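Long-range contact in pyrophosphate phosphohydrolase (Thermus thermophilus, PDB 2PRD), which catalyses, with magnesium as cofactor, the hydrolysis of inorganic pyrophosphate to two phosphate ions: residues 87-99 with 148-162. Sequence-based numbering, arbitrary orientation.
Sequences VRVVGLLLMEDEK and KWVKVTGWRDRKAAL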
loop_
_atom_site.group_PDB
_atom_site.type_symbol
_atom_site.label_atom_id
_atom_site.label_comp_id
_atom_site.label_asym_id
_atom_site.label_seq_id
_atom_site.Cartn_x
_atom_site.Cartn_y
_atom_site.Cartn_z
ATOM N N VAL A 87 14.729 -21.068 1.739
ATOM C CA VAL A 87 15.658 -20.011 2.134
ATOM C C VAL A 87 17.073 -20.526 2.071
ATOM O O VAL A 87 17.362 -21.585 2.605
ATOM C CB VAL A 87 15.270 -19.631 3.584
ATOM C CG1 VAL A 87 16.349 -18.752 4.205
ATOM C CG2 VAL A 87 13.982 -18.798 3.552
ATOM N N ARG A 88 17.931 -19.727 1.452
ATOM C CA ARG A 88 19.361 -19.996 1.418
ATOM C C ARG A 88 20.045 -19.338 2.607
ATOM O O ARG A 88 20.101 -18.115 2.783
ATOM C CB ARG A 88 19.941 -19.566 0.075
ATOM C CG ARG A 88 21.451 -19.634 0.002
ATOM C CD ARG A 88 21.978 -19.639 -1.433
ATOM N NE ARG A 88 22.241 -18.225 -1.736
ATOM C CZ ARG A 88 21.317 -17.728 -2.580
ATOM N NH1 ARG A 88 20.414 -18.598 -2.978
ATOM N NH2 ARG A 88 21.406 -16.493 -2.944
ATOM N N VAL A 89 20.681 -20.193 3.449
ATOM C CA VAL A 89 21.427 -19.774 4.648
ATOM C C VAL A 89 22.763 -19.121 4.362
ATOM O O VAL A 89 23.684 -19.784 3.853
ATOM C CB VAL A 89 21.685 -20.963 5.608
ATOM C CG1 VAL A 89 22.266 -20.480 6.927
ATOM C CG2 VAL A 89 20.363 -21.682 5.850
ATOM N N VAL A 90 22.915 -17.879 4.792
ATOM C CA VAL A 90 24.223 -17.222 4.526
ATOM C C VAL A 90 24.909 -16.721 5.765
ATOM O O VAL A 90 26.063 -16.254 5.638
ATOM C CB VAL A 90 23.974 -16.092 3.491
ATOM C CG1 VAL A 90 23.225 -16.650 2.284
ATOM C CG2 VAL A 90 23.174 -14.954 4.094
ATOM N N GLY A 91 24.332 -16.796 6.961
ATOM C CA GLY A 91 24.934 -16.270 8.171
ATOM C C GLY A 91 24.168 -16.416 9.462
ATOM O O GLY A 91 23.091 -16.990 9.483
ATOM N N LEU A 92 24.693 -15.930 10.597
ATOM C CA LEU A 92 24.047 -16.001 11.899
ATOM C C LEU A 92 24.148 -14.624 12.577
ATOM O O LEU A 92 25.140 -13.926 12.418
ATOM C CB LEU A 92 24.778 -16.898 12.929
ATOM C CG LEU A 92 24.572 -18.384 12.880
ATOM C CD1 LEU A 92 25.297 -19.115 14.025
ATOM C CD2 LEU A 92 23.082 -18.768 12.893
ATOM N N LEU A 93 23.115 -14.364 13.347
ATOM C CA LEU A 93 23.084 -13.176 14.181
ATOM C C LEU A 93 23.014 -13.760 15.611
ATOM O O LEU A 93 22.096 -14.492 15.962
ATOM C CB LEU A 93 21.963 -12.191 13.917
ATOM C CG LEU A 93 21.865 -10.979 14.830
ATOM C CD1 LEU A 93 23.151 -10.177 14.801
ATOM C CD2 LEU A 93 20.710 -10.090 14.405
ATOM N N LEU A 94 24.059 -13.453 16.361
ATOM C CA LEU A 94 24.142 -13.904 17.768
ATOM C C LEU A 94 23.609 -12.779 18.641
ATOM O O LEU A 94 23.972 -11.613 18.397
ATOM C CB LEU A 94 25.592 -14.210 18.111
ATOM C CG LEU A 94 26.276 -15.265 17.248
ATOM C CD1 LEU A 94 27.698 -15.487 17.683
ATOM C CD2 LEU A 94 25.490 -16.565 17.211
ATOM N N MET A 95 22.803 -13.127 19.627
ATOM C CA MET A 95 22.272 -12.129 20.569
ATOM C C MET A 95 21.946 -12.755 21.912
ATOM O O MET A 95 21.844 -13.996 22.043
ATOM C CB MET A 95 21.077 -11.415 19.926
ATOM C CG MET A 95 20.010 -12.308 19.324
ATOM S SD MET A 95 18.591 -11.365 18.679
ATOM C CE MET A 95 19.484 -10.126 17.727
ATOM N N GLU A 96 21.819 -11.913 22.918
ATOM C CA GLU A 96 21.475 -12.337 24.290
ATOM C C GLU A 96 20.153 -11.598 24.574
ATOM O O GLU A 96 20.146 -10.383 24.336
ATOM C CB GLU A 96 22.444 -11.896 25.357
ATOM C CG GLU A 96 23.922 -11.961 25.118
ATOM C CD GLU A 96 24.597 -13.230 25.586
ATOM O OE1 GLU A 96 24.227 -14.327 25.113
ATOM O OE2 GLU A 96 25.514 -13.152 26.443
ATOM N N ASP A 97 19.162 -12.324 25.004
ATOM C CA ASP A 97 17.866 -11.676 25.309
ATOM C C ASP A 97 17.506 -12.063 26.737
ATOM O O ASP A 97 18.248 -12.820 27.387
ATOM C CB ASP A 97 16.804 -11.986 24.273
ATOM C CG ASP A 97 16.409 -13.455 24.381
ATOM O OD1 ASP A 97 17.206 -14.169 25.036
ATOM O OD2 ASP A 97 15.360 -13.863 23.865
ATOM N N GLU A 98 16.438 -11.477 27.225
ATOM C CA GLU A 98 15.933 -11.694 28.586
ATOM C C GLU A 98 16.168 -13.132 29.021
ATOM O O GLU A 98 16.914 -13.415 29.962
ATOM C CB GLU A 98 14.401 -11.431 28.483
ATOM C CG GLU A 98 13.956 -12.039 27.136
ATOM C CD GLU A 98 12.492 -11.782 26.876
ATOM O OE1 GLU A 98 11.812 -11.548 27.902
ATOM O OE2 GLU A 98 12.060 -11.813 25.702
ATOM N N LYS A 99 15.514 -14.012 28.278
ATOM C CA LYS A 99 15.508 -15.460 28.425
ATOM C C LYS A 99 16.887 -16.077 28.380
ATOM O O LYS A 99 17.203 -16.902 29.258
ATOM C CB LYS A 99 14.514 -16.087 27.432
ATOM C CG LYS A 99 13.070 -15.617 27.697
ATOM C CD LYS A 99 12.603 -16.043 29.083
ATOM C CE LYS A 99 11.422 -15.259 29.604
ATOM N NZ LYS A 99 10.114 -15.606 28.989
ATOM N N LYS A 148 11.639 -7.328 29.308
ATOM C CA LYS A 148 12.240 -7.812 28.056
ATOM C C LYS A 148 13.523 -7.038 27.776
ATOM O O LYS A 148 13.622 -5.839 28.102
ATOM C CB LYS A 148 11.314 -7.714 26.870
ATOM C CG LYS A 148 9.959 -8.422 26.939
ATOM C CD LYS A 148 9.346 -8.383 25.544
ATOM C CE LYS A 148 8.040 -9.140 25.445
ATOM N NZ LYS A 148 7.666 -9.441 24.029
ATOM N N TRP A 149 14.495 -7.738 27.190
ATOM C CA TRP A 149 15.758 -7.064 26.853
ATOM C C TRP A 149 16.514 -7.872 25.807
ATOM O O TRP A 149 16.183 -9.045 25.651
ATOM C CB TRP A 149 16.650 -6.706 28.006
ATOM C CG TRP A 149 17.120 -7.846 28.840
ATOM C CD1 TRP A 149 16.630 -8.173 30.075
ATOM C CD2 TRP A 149 18.151 -8.799 28.554
ATOM N NE1 TRP A 149 17.276 -9.285 30.557
ATOM C CE2 TRP A 149 18.208 -9.692 29.640
ATOM C CE3 TRP A 149 19.015 -9.009 27.477
ATOM C CZ2 TRP A 149 19.101 -10.766 29.686
ATOM C CZ3 TRP A 149 19.895 -10.083 27.524
ATOM C CH2 TRP A 149 19.940 -10.948 28.625
ATOM N N VAL A 150 17.423 -7.166 25.136
ATOM C CA VAL A 150 18.228 -7.744 24.071
ATOM C C VAL A 150 19.562 -7.062 23.829
ATOM O O VAL A 150 19.602 -5.836 23.803
ATOM C CB VAL A 150 17.470 -7.666 22.706
ATOM C CG1 VAL A 150 18.390 -8.163 21.594
ATOM C CG2 VAL A 150 16.211 -8.503 22.751
ATOM N N LYS A 151 20.597 -7.859 23.597
ATOM C CA LYS A 151 21.910 -7.354 23.251
ATOM C C LYS A 151 22.479 -8.163 22.089
ATOM O O LYS A 151 22.368 -9.397 22.101
ATOM C CB LYS A 151 22.913 -7.285 24.378
ATOM C CG LYS A 151 23.843 -6.105 24.057
ATOM C CD LYS A 151 25.308 -6.493 24.164
ATOM C CE LYS A 151 26.184 -5.279 23.827
ATOM N NZ LYS A 151 27.345 -5.117 24.760
ATOM N N VAL A 152 22.991 -7.455 21.117
ATOM C CA VAL A 152 23.524 -8.114 19.923
ATOM C C VAL A 152 25.020 -8.350 20.157
ATOM O O VAL A 152 25.805 -7.441 20.433
ATOM C CB VAL A 152 23.251 -7.406 18.600
ATOM C CG1 VAL A 152 24.313 -7.833 17.592
ATOM C CG2 VAL A 152 21.859 -7.705 18.057
ATOM N N THR A 153 25.363 -9.610 20.043
ATOM C CA THR A 153 26.719 -10.111 20.237
ATOM C C THR A 153 27.603 -10.064 19.032
ATOM O O THR A 153 28.761 -9.659 19.176
ATOM C CB THR A 153 26.546 -11.554 20.785
ATOM O OG1 THR A 153 26.343 -11.416 22.195
ATOM C CG2 THR A 153 27.725 -12.386 20.383
ATOM N N GLY A 154 27.143 -10.413 17.842
ATOM C CA GLY A 154 28.017 -10.368 16.668
ATOM C C GLY A 154 27.401 -11.183 15.540
ATOM O O GLY A 154 26.311 -11.690 15.716
ATOM N N TRP A 155 28.117 -11.276 14.442
ATOM C CA TRP A 155 27.679 -11.983 13.251
ATOM C C TRP A 155 28.641 -13.125 12.918
ATOM O O TRP A 155 29.833 -12.999 13.217
ATOM C CB TRP A 155 27.647 -11.005 12.103
ATOM C CG TRP A 155 26.722 -9.825 12.217
ATOM C CD1 TRP A 155 26.945 -8.639 12.851
ATOM C CD2 TRP A 155 25.432 -9.695 11.604
ATOM N NE1 TRP A 155 25.874 -7.799 12.690
ATOM C CE2 TRP A 155 24.932 -8.414 11.905
ATOM C CE3 TRP A 155 24.656 -10.533 10.798
ATOM C CZ2 TRP A 155 23.697 -7.945 11.499
ATOM C CZ3 TRP A 155 23.424 -10.049 10.357
ATOM C CH2 TRP A 155 22.953 -8.790 10.726
ATOM N N ARG A 156 28.051 -14.137 12.296
ATOM C CA ARG A 156 28.809 -15.322 11.893
ATOM C C ARG A 156 28.510 -15.630 10.444
ATOM O O ARG A 156 27.426 -15.320 9.959
ATOM C CB ARG A 156 28.539 -16.529 12.761
ATOM C CG ARG A 156 28.894 -16.432 14.231
ATOM C CD ARG A 156 30.402 -16.396 14.418
ATOM N NE ARG A 156 30.723 -16.194 15.822
ATOM C CZ ARG A 156 30.961 -15.052 16.434
ATOM N NH1 ARG A 156 30.952 -13.871 15.813
ATOM N NH2 ARG A 156 31.234 -15.089 17.737
ATOM N N ASP A 157 29.440 -16.306 9.794
ATOM C CA ASP A 157 29.358 -16.594 8.362
ATOM C C ASP A 157 28.583 -17.816 8.010
ATOM O O ASP A 157 28.003 -18.439 8.897
ATOM C CB ASP A 157 30.805 -16.625 7.841
ATOM C CG ASP A 157 31.551 -17.883 8.255
ATOM O OD1 ASP A 157 31.039 -18.611 9.125
ATOM O OD2 ASP A 157 32.639 -18.109 7.664
ATOM N N ARG A 158 28.461 -18.116 6.721
ATOM C CA ARG A 158 27.693 -19.254 6.285
ATOM C C ARG A 158 28.210 -20.548 6.876
ATOM O O ARG A 158 27.380 -21.483 7.025
ATOM C CB ARG A 158 27.644 -19.305 4.743
ATOM C CG ARG A 158 26.785 -20.492 4.283
ATOM C CD ARG A 158 27.163 -20.695 2.787
ATOM N NE ARG A 158 28.611 -20.841 2.779
ATOM C CZ ARG A 158 29.471 -20.525 1.836
ATOM N NH1 ARG A 158 29.071 -19.988 0.690
ATOM N NH2 ARG A 158 30.779 -20.730 2.024
ATOM N N LYS A 159 29.488 -20.661 7.200
ATOM C CA LYS A 159 29.941 -21.986 7.729
ATOM C C LYS A 159 29.425 -22.226 9.121
ATOM O O LYS A 159 29.067 -23.375 9.404
ATOM C CB LYS A 159 31.440 -22.167 7.529
ATOM C CG LYS A 159 31.743 -21.942 6.028
ATOM C CD LYS A 159 33.153 -22.333 5.636
ATOM C CE LYS A 159 33.276 -22.470 4.114
ATOM N NZ LYS A 159 33.355 -21.132 3.459
ATOM N N ALA A 160 29.409 -21.188 9.946
ATOM C CA ALA A 160 28.906 -21.273 11.312
ATOM C C ALA A 160 27.431 -21.525 11.346
ATOM O O ALA A 160 26.904 -22.299 12.155
ATOM C CB ALA A 160 29.295 -19.996 12.103
ATOM N N ALA A 161 26.673 -20.880 10.454
ATOM C CA ALA A 161 25.234 -21.026 10.395
ATOM C C ALA A 161 24.839 -22.457 10.073
ATOM O O ALA A 161 23.865 -22.950 10.656
ATOM C CB ALA A 161 24.616 -20.085 9.341
ATOM N N LEU A 162 25.528 -23.034 9.090
ATOM C CA LEU A 162 25.204 -24.396 8.657
ATOM C C LEU A 162 25.380 -25.395 9.792
ATOM O O LEU A 162 24.596 -26.329 9.952
ATOM C CB LEU A 162 25.930 -24.800 7.385
ATOM C CG LEU A 162 25.709 -23.949 6.136
ATOM C CD1 LEU A 162 26.662 -24.393 5.044
ATOM C CD2 LEU A 162 24.284 -23.927 5.636
#
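Leu92 pairs with Arg156, and Glu96 with Lys151, where strand 150-156 runs antiparallel along strand 84-97 in the mixed sheet of this PPase-family fold. A classic beta bulge at Thr153 and Gly154 shifts the register. Both residues face Leu94, whose O accepts from Thr153 N at 2.9 Å and only weakly from Gly154 N. One face of the sheet carries Leu93, Met95, Val152 and Trp155, and helix 126-138 covers it. Leu93 CG lies anti to the backbone N (chi1 177°), and CD1 sits over the Trp155 six-membered ring, 3.9 Å from its centroid, a CH-pi contact. Beside it, Met95 CE packs tightly on Val152 CG2. On the other face Leu94 CD1 lies over the Arg156 guanidinium, 3.5 Å from CZ. At the far end the Trp149 ring lays one face over the Asp97-Glu98 backbone, though Glu98 is poorly ordered. Leu92 CG meets Ala161 CA at 3.7 Å and so joins the strand to helix 158-173. Replacing Leu92 by alanine is likely to open a gap against Ala161 and leave this helix less firmly seated on the sheet. Leu162 CD2 runs alongside Val89 CB, the two side chains pointing in opposite senses, and Val89 CG1 packs tightly on Ala161 CB at 3.4 Å.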